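Local coordinates for genome polyprotein (Chicken sicinivirus JSY, PDB 6QWT) that probably copies the viral RNA genome as the RNA-dependent RNA polymerase (3Dpol) part of the picornaviral polyprotein, at residues Phe223-Phe237 with Gly333-Pro346. Residues are numbered along the deposited sequence; the frame is centred on the assembly and turned at random.
Sequences FLDYSEVWALDYSNF and GDDVLYATVPSIHP
Trp230 is paired with Tyr338, and Leu232 with Val336, as hydrogen-bonded pairs of an antiparallel ladder in the polymerase palm sheet, where the motif A strand, 230-235, meets strand 335-340, the second arm of the motif C hairpin that carries the GDD sequence (Gly333-Asp335). At Trp230 both bonds are short (N to Tyr338 O 2.9 Å); the two between Leu232 and Val336 are weak. Beyond Trp230, two waters bridge Glu228 and Thr340 in place of direct bonds: one donates to Glu228 O and accepts from Thr340 N and Ser343 OG, the other accepts from Glu228 N and donates to Thr340 O.

Trp230 is gripped by the turn following strand 335-340. NE1 points in the indole plane to Ser343 OG, 3.0 Å away and nearly straight (170°), which, with the CH-pi contact of Pro346 CD over one face, 3.6 Å from the centroid of the six-membered ring, limits the ring's rotation. His345 CD2 meets CH2 obliquely. Tyr338, with CG between its backbone N and carbonyl carbon (chi1 80°), lays its ring against Trp230 CB, while its hydroxyl donates to Ile344 O at 2.8 Å. Near the loop before strand 230-235, Ala339 CB sits over the face of Tyr226, 3.4 Å from CG, and meets the Phe223 ring at its edge.

At the GDD end of the pairing, Asp233 and Asp335 lie side by side, OD2 to OD1 3.3 Å, with Asp334 close by; this clustering is consistent with the metal-binding carboxylates of motifs A and C in related polymerases.

Strand 230-235 lies between strands 335-340 and 360-362; strand 335-340 also pairs with 327-332. Helix 298-316 meets Tyr234 and Val336 through Leu312, while Val379 touches Ala231 and Leu337 on the other side of the sheet.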
loop_
_atom_site.group_PDB
_atom_site.type_symbol
_atom_site.label_atom_id
_atom_site.label_comp_id
_atom_site.label_asym_id
_atom_site.label_seq_id
_atom_site.Cartn_x
_atom_site.Cartn_y
_atom_site.Cartn_z
ATOM N N PHE A 223 2.912 -20.470 -6.274
ATOM C CA PHE A 223 1.869 -20.629 -7.280
ATOM C C PHE A 223 2.172 -21.747 -8.273
ATOM O O PHE A 223 1.757 -21.667 -9.434
ATOM C CB PHE A 223 1.653 -19.309 -8.020
ATOM C CG PHE A 223 0.869 -18.295 -7.239
ATOM C CD1 PHE A 223 1.511 -17.246 -6.602
ATOM C CD2 PHE A 223 -0.510 -18.394 -7.139
ATOM C CE1 PHE A 223 0.791 -16.310 -5.881
ATOM C CE2 PHE A 223 -1.235 -17.463 -6.420
ATOM C CZ PHE A 223 -0.584 -16.418 -5.789
ATOM N N LEU A 224 2.885 -22.793 -7.849
ATOM C CA LEU A 224 3.302 -23.828 -8.785
ATOM C C LEU A 224 2.314 -24.979 -8.910
ATOM O O LEU A 224 2.267 -25.615 -9.969
ATOM C CB LEU A 224 4.690 -24.352 -8.403
ATOM C CG LEU A 224 5.849 -23.700 -9.178
ATOM C CD1 LEU A 224 7.196 -24.181 -8.656
ATOM C CD2 LEU A 224 5.723 -24.001 -10.677
ATOM N N ASP A 225 1.486 -25.236 -7.889
ATOM C CA ASP A 225 0.443 -26.247 -8.053
ATOM C C ASP A 225 -0.650 -25.823 -9.031
ATOM O O ASP A 225 -1.563 -26.615 -9.289
ATOM C CB ASP A 225 -0.194 -26.576 -6.704
ATOM C CG ASP A 225 0.656 -27.504 -5.864
ATOM O OD1 ASP A 225 1.644 -28.049 -6.397
ATOM O OD2 ASP A 225 0.347 -27.682 -4.664
ATOM N N TYR A 226 -0.580 -24.615 -9.584
ATOM C CA TYR A 226 -1.657 -24.042 -10.377
ATOM C C TYR A 226 -1.179 -23.801 -11.800
ATOM O O TYR A 226 -0.112 -23.214 -12.010
ATOM C CB TYR A 226 -2.150 -22.734 -9.751
ATOM C CG TYR A 226 -2.461 -22.859 -8.274
ATOM C CD1 TYR A 226 -1.463 -22.716 -7.319
ATOM C CD2 TYR A 226 -3.752 -23.125 -7.837
ATOM C CE1 TYR A 226 -1.742 -22.837 -5.971
ATOM C CE2 TYR A 226 -4.040 -23.245 -6.493
ATOM C CZ TYR A 226 -3.032 -23.102 -5.564
ATOM O OH TYR A 226 -3.316 -23.221 -4.221
ATOM N N SER A 227 -1.972 -24.255 -12.773
ATOM C CA SER A 227 -1.658 -23.989 -14.172
ATOM C C SER A 227 -2.001 -22.561 -14.566
ATOM O O SER A 227 -1.392 -22.013 -15.493
ATOM C CB SER A 227 -2.406 -24.967 -15.077
ATOM O OG SER A 227 -3.807 -24.812 -14.931
ATOM N N GLU A 228 -2.965 -21.946 -13.888
ATOM C CA GLU A 228 -3.403 -20.595 -14.196
ATOM C C GLU A 228 -3.288 -19.723 -12.955
ATOM O O GLU A 228 -3.757 -20.101 -11.876
ATOM C CB GLU A 228 -4.837 -20.588 -14.733
ATOM C CG GLU A 228 -4.920 -20.840 -16.233
ATOM C CD GLU A 228 -6.344 -20.867 -16.747
ATOM O OE1 GLU A 228 -6.672 -20.051 -17.634
ATOM O OE2 GLU A 228 -7.135 -21.706 -16.268
ATOM N N VAL A 229 -2.649 -18.567 -13.112
ATOM C CA VAL A 229 -2.518 -17.568 -12.060
ATOM C C VAL A 229 -3.055 -16.255 -12.607
ATOM O O VAL A 229 -2.747 -15.887 -13.746
ATOM C CB VAL A 229 -1.057 -17.416 -11.591
ATOM C CG1 VAL A 229 -0.957 -16.422 -10.442
ATOM C CG2 VAL A 229 -0.487 -18.769 -11.178
ATOM N N TRP A 230 -3.863 -15.561 -11.809
ATOM C CA TRP A 230 -4.563 -14.365 -12.256
ATOM C C TRP A 230 -4.116 -13.145 -11.463
ATOM O O TRP A 230 -3.864 -13.230 -10.256
ATOM C CB TRP A 230 -6.079 -14.539 -12.126
ATOM C CG TRP A 230 -6.607 -15.672 -12.945
ATOM C CD1 TRP A 230 -6.907 -16.929 -12.508
ATOM C CD2 TRP A 230 -6.887 -15.656 -14.350
ATOM N NE1 TRP A 230 -7.361 -17.698 -13.555
ATOM C CE2 TRP A 230 -7.358 -16.939 -14.696
ATOM C CE3 TRP A 230 -6.786 -14.683 -15.349
ATOM C CZ2 TRP A 230 -7.728 -17.274 -15.997
ATOM C CZ3 TRP A 230 -7.155 -15.018 -16.639
ATOM C CH2 TRP A 230 -7.619 -16.302 -16.951
ATOM N N ALA A 231 -4.015 -12.013 -12.155
ATOM C CA ALA A 231 -3.763 -10.723 -11.535
ATOM C C ALA A 231 -4.942 -9.802 -11.806
ATOM O O ALA A 231 -5.499 -9.802 -12.908
ATOM C CB ALA A 231 -2.475 -10.085 -12.064
ATOM N N LEU A 232 -5.331 -9.030 -10.797
ATOM C CA LEU A 232 -6.345 -8.008 -10.996
ATOM C C LEU A 232 -6.079 -6.851 -10.051
ATOM O O LEU A 232 -5.334 -6.972 -9.075
ATOM C CB LEU A 232 -7.766 -8.553 -10.800
ATOM C CG LEU A 232 -8.157 -9.201 -9.473
ATOM C CD1 LEU A 232 -8.499 -8.159 -8.419
ATOM C CD2 LEU A 232 -9.332 -10.143 -9.699
ATOM N N ASP A 233 -6.694 -5.718 -10.365
ATOM C CA ASP A 233 -6.541 -4.503 -9.588
ATOM C C ASP A 233 -7.914 -3.909 -9.322
ATOM O O ASP A 233 -8.858 -4.112 -10.090
ATOM C CB ASP A 233 -5.646 -3.485 -10.316
ATOM C CG ASP A 233 -5.202 -2.348 -9.416
ATOM O OD1 ASP A 233 -5.532 -1.180 -9.719
ATOM O OD2 ASP A 233 -4.523 -2.622 -8.403
ATOM N N TYR A 234 -8.023 -3.182 -8.220
ATOM C CA TYR A 234 -9.241 -2.464 -7.886
ATOM C C TYR A 234 -9.102 -1.005 -8.293
ATOM O O TYR A 234 -8.025 -0.414 -8.171
ATOM C CB TYR A 234 -9.542 -2.547 -6.389
ATOM C CG TYR A 234 -9.861 -3.928 -5.860
ATOM C CD1 TYR A 234 -8.858 -4.873 -5.670
ATOM C CD2 TYR A 234 -11.162 -4.278 -5.524
ATOM C CE1 TYR A 234 -9.147 -6.131 -5.176
ATOM C CE2 TYR A 234 -11.461 -5.533 -5.028
ATOM C CZ TYR A 234 -10.452 -6.455 -4.855
ATOM O OH TYR A 234 -10.751 -7.704 -4.360
ATOM N N SER A 235 -10.194 -0.428 -8.777
ATOM C CA SER A 235 -10.300 1.015 -8.935
ATOM C C SER A 235 -11.042 1.575 -7.731
ATOM O O SER A 235 -12.131 1.096 -7.391
ATOM C CB SER A 235 -11.019 1.380 -10.234
ATOM O OG SER A 235 -12.045 0.451 -10.534
ATOM N N ASN A 236 -10.439 2.566 -7.072
ATOM C CA ASN A 236 -11.030 3.214 -5.896
ATOM C C ASN A 236 -11.263 2.214 -4.762
ATOM O O ASN A 236 -12.296 2.240 -4.089
ATOM C CB ASN A 236 -12.328 3.941 -6.258
ATOM C CG ASN A 236 -12.278 4.566 -7.638
ATOM O OD1 ASN A 236 -11.566 5.546 -7.864
ATOM N ND2 ASN A 236 -13.036 4.002 -8.571
ATOM N N PHE A 237 -10.286 1.328 -4.551
ATOM C CA PHE A 237 -10.372 0.348 -3.470
ATOM C C PHE A 237 -10.533 1.025 -2.114
ATOM O O PHE A 237 -11.315 0.569 -1.273
ATOM C CB PHE A 237 -9.123 -0.535 -3.484
ATOM C CG PHE A 237 -9.205 -1.736 -2.581
ATOM C CD1 PHE A 237 -10.266 -2.624 -2.675
ATOM C CD2 PHE A 237 -8.209 -1.983 -1.649
ATOM C CE1 PHE A 237 -10.337 -3.735 -1.848
ATOM C CE2 PHE A 237 -8.273 -3.091 -0.820
ATOM C CZ PHE A 237 -9.338 -3.968 -0.918
ATOM N N GLY A 333 -2.250 -4.280 -0.698
ATOM C CA GLY A 333 -3.210 -3.217 -0.962
ATOM C C GLY A 333 -4.325 -3.721 -1.858
ATOM O O GLY A 333 -4.983 -4.724 -1.569
ATOM N N ASP A 334 -4.553 -3.030 -2.963
ATOM C CA ASP A 334 -5.531 -3.491 -3.935
ATOM C C ASP A 334 -4.911 -4.408 -4.984
ATOM O O ASP A 334 -5.634 -4.910 -5.846
ATOM C CB ASP A 334 -6.200 -2.295 -4.612
ATOM C CG ASP A 334 -5.203 -1.251 -5.045
ATOM O OD1 ASP A 334 -3.992 -1.473 -4.841
ATOM O OD2 ASP A 334 -5.627 -0.206 -5.580
ATOM N N ASP A 335 -3.598 -4.637 -4.928
ATOM C CA ASP A 335 -2.933 -5.522 -5.873
ATOM C C ASP A 335 -3.082 -6.972 -5.424
ATOM O O ASP A 335 -2.946 -7.278 -4.239
ATOM C CB ASP A 335 -1.456 -5.157 -6.007
ATOM C CG ASP A 335 -1.255 -3.798 -6.632
ATOM O OD1 ASP A 335 -1.436 -3.674 -7.861
ATOM O OD2 ASP A 335 -0.923 -2.855 -5.889
ATOM N N VAL A 336 -3.359 -7.862 -6.378
ATOM C CA VAL A 336 -3.798 -9.221 -6.082
ATOM C C VAL A 336 -3.213 -10.175 -7.101
ATOM O O VAL A 336 -3.293 -9.949 -8.314
ATOM C CB VAL A 336 -5.332 -9.373 -6.089
ATOM C CG1 VAL A 336 -5.675 -10.874 -6.069
ATOM C CG2 VAL A 336 -5.930 -8.637 -4.931
ATOM N N LEU A 337 -2.671 -11.269 -6.585
ATOM C CA LEU A 337 -2.533 -12.493 -7.348
ATOM C C LEU A 337 -3.394 -13.577 -6.714
ATOM O O LEU A 337 -3.468 -13.678 -5.487
ATOM C CB LEU A 337 -1.070 -12.974 -7.421
ATOM C CG LEU A 337 -0.014 -12.054 -8.034
ATOM C CD1 LEU A 337 1.344 -12.757 -8.016
ATOM C CD2 LEU A 337 -0.406 -11.677 -9.446
ATOM N N TYR A 338 -4.039 -14.401 -7.539
ATOM C CA TYR A 338 -4.787 -15.531 -7.000
ATOM C C TYR A 338 -4.754 -16.678 -7.998
ATOM O O TYR A 338 -4.522 -16.486 -9.195
ATOM C CB TYR A 338 -6.230 -15.141 -6.642
ATOM C CG TYR A 338 -7.202 -15.078 -7.802
ATOM C CD1 TYR A 338 -7.858 -16.221 -8.244
ATOM C CD2 TYR A 338 -7.496 -13.872 -8.428
ATOM C CE1 TYR A 338 -8.756 -16.172 -9.290
ATOM C CE2 TYR A 338 -8.395 -13.815 -9.475
ATOM C CZ TYR A 338 -9.021 -14.969 -9.903
ATOM O OH TYR A 338 -9.919 -14.918 -10.945
ATOM N N ALA A 339 -4.986 -17.879 -7.477
ATOM C CA ALA A 339 -5.049 -19.084 -8.284
ATOM C C ALA A 339 -5.919 -20.095 -7.555
ATOM O O ALA A 339 -5.816 -20.239 -6.334
ATOM C CB ALA A 339 -3.649 -19.652 -8.538
ATOM N N THR A 340 -6.778 -20.776 -8.307
ATOM C CA THR A 340 -7.641 -21.817 -7.769
ATOM C C THR A 340 -7.597 -23.041 -8.674
ATOM O O THR A 340 -7.297 -22.942 -9.866
ATOM C CB THR A 340 -9.101 -21.349 -7.633
ATOM O OG1 THR A 340 -9.637 -21.072 -8.934
ATOM C CG2 THR A 340 -9.198 -20.098 -6.769
ATOM N N VAL A 341 -7.896 -24.197 -8.088
ATOM C CA VAL A 341 -8.071 -25.436 -8.841
ATOM C C VAL A 341 -9.444 -26.004 -8.496
ATOM O O VAL A 341 -9.659 -26.435 -7.354
ATOM C CB VAL A 341 -6.956 -26.452 -8.537
ATOM C CG1 VAL A 341 -7.250 -27.768 -9.237
ATOM C CG2 VAL A 341 -5.601 -25.912 -8.965
ATOM N N PRO A 342 -10.405 -26.021 -9.433
ATOM C CA PRO A 342 -10.296 -25.528 -10.812
ATOM C C PRO A 342 -10.190 -24.006 -10.904
ATOM O O PRO A 342 -10.539 -23.298 -9.959
ATOM C CB PRO A 342 -11.593 -26.019 -11.462
ATOM C CG PRO A 342 -12.553 -26.145 -10.329
ATOM C CD PRO A 342 -11.730 -26.613 -9.166
ATOM N N SER A 343 -9.708 -23.517 -12.043
ATOM C CA SER A 343 -9.442 -22.095 -12.202
ATOM C C SER A 343 -10.744 -21.309 -12.296
ATOM O O SER A 343 -11.629 -21.646 -13.088
ATOM C CB SER A 343 -8.589 -21.858 -13.447
ATOM O OG SER A 343 -8.359 -20.476 -13.651
ATOM N N ILE A 344 -10.857 -20.261 -11.486
ATOM C CA ILE A 344 -11.992 -19.347 -11.524
ATOM C C ILE A 344 -11.559 -18.093 -12.270
ATOM O O ILE A 344 -10.599 -17.423 -11.868
ATOM C CB ILE A 344 -12.493 -19.012 -10.111
ATOM C CG1 ILE A 344 -13.010 -20.275 -9.419
ATOM C CG2 ILE A 344 -13.579 -17.947 -10.167
ATOM C CD1 ILE A 344 -13.591 -20.035 -8.043
ATOM N N HIS A 345 -12.253 -17.781 -13.357
ATOM C CA HIS A 345 -11.866 -16.649 -14.184
ATOM C C HIS A 345 -12.221 -15.340 -13.480
ATOM O O HIS A 345 -13.256 -15.254 -12.811
ATOM C CB HIS A 345 -12.561 -16.727 -15.543
ATOM C CG HIS A 345 -11.928 -15.880 -16.602
ATOM N ND1 HIS A 345 -12.264 -14.556 -16.796
ATOM C CD2 HIS A 345 -10.994 -16.172 -17.538
ATOM C CE1 HIS A 345 -11.560 -14.068 -17.800
ATOM N NE2 HIS A 345 -10.781 -15.028 -18.268
ATOM N N PRO A 346 -11.381 -14.308 -13.597
ATOM C CA PRO A 346 -11.705 -13.019 -12.962
ATOM C C PRO A 346 -12.979 -12.388 -13.489
ATOM O O PRO A 346 -13.503 -11.468 -12.847
ATOM C CB PRO A 346 -10.476 -12.150 -13.268
ATOM C CG PRO A 346 -9.776 -12.838 -14.391
ATOM C CD PRO A 346 -10.044 -14.296 -14.212
HETATM O O HOH W 1 -6.419 -20.190 -11.154
HETATM O O HOH W 2 -5.299 -23.347 -12.251
HETATM O O HOH W 3 -7.784 0.904 -6.149
#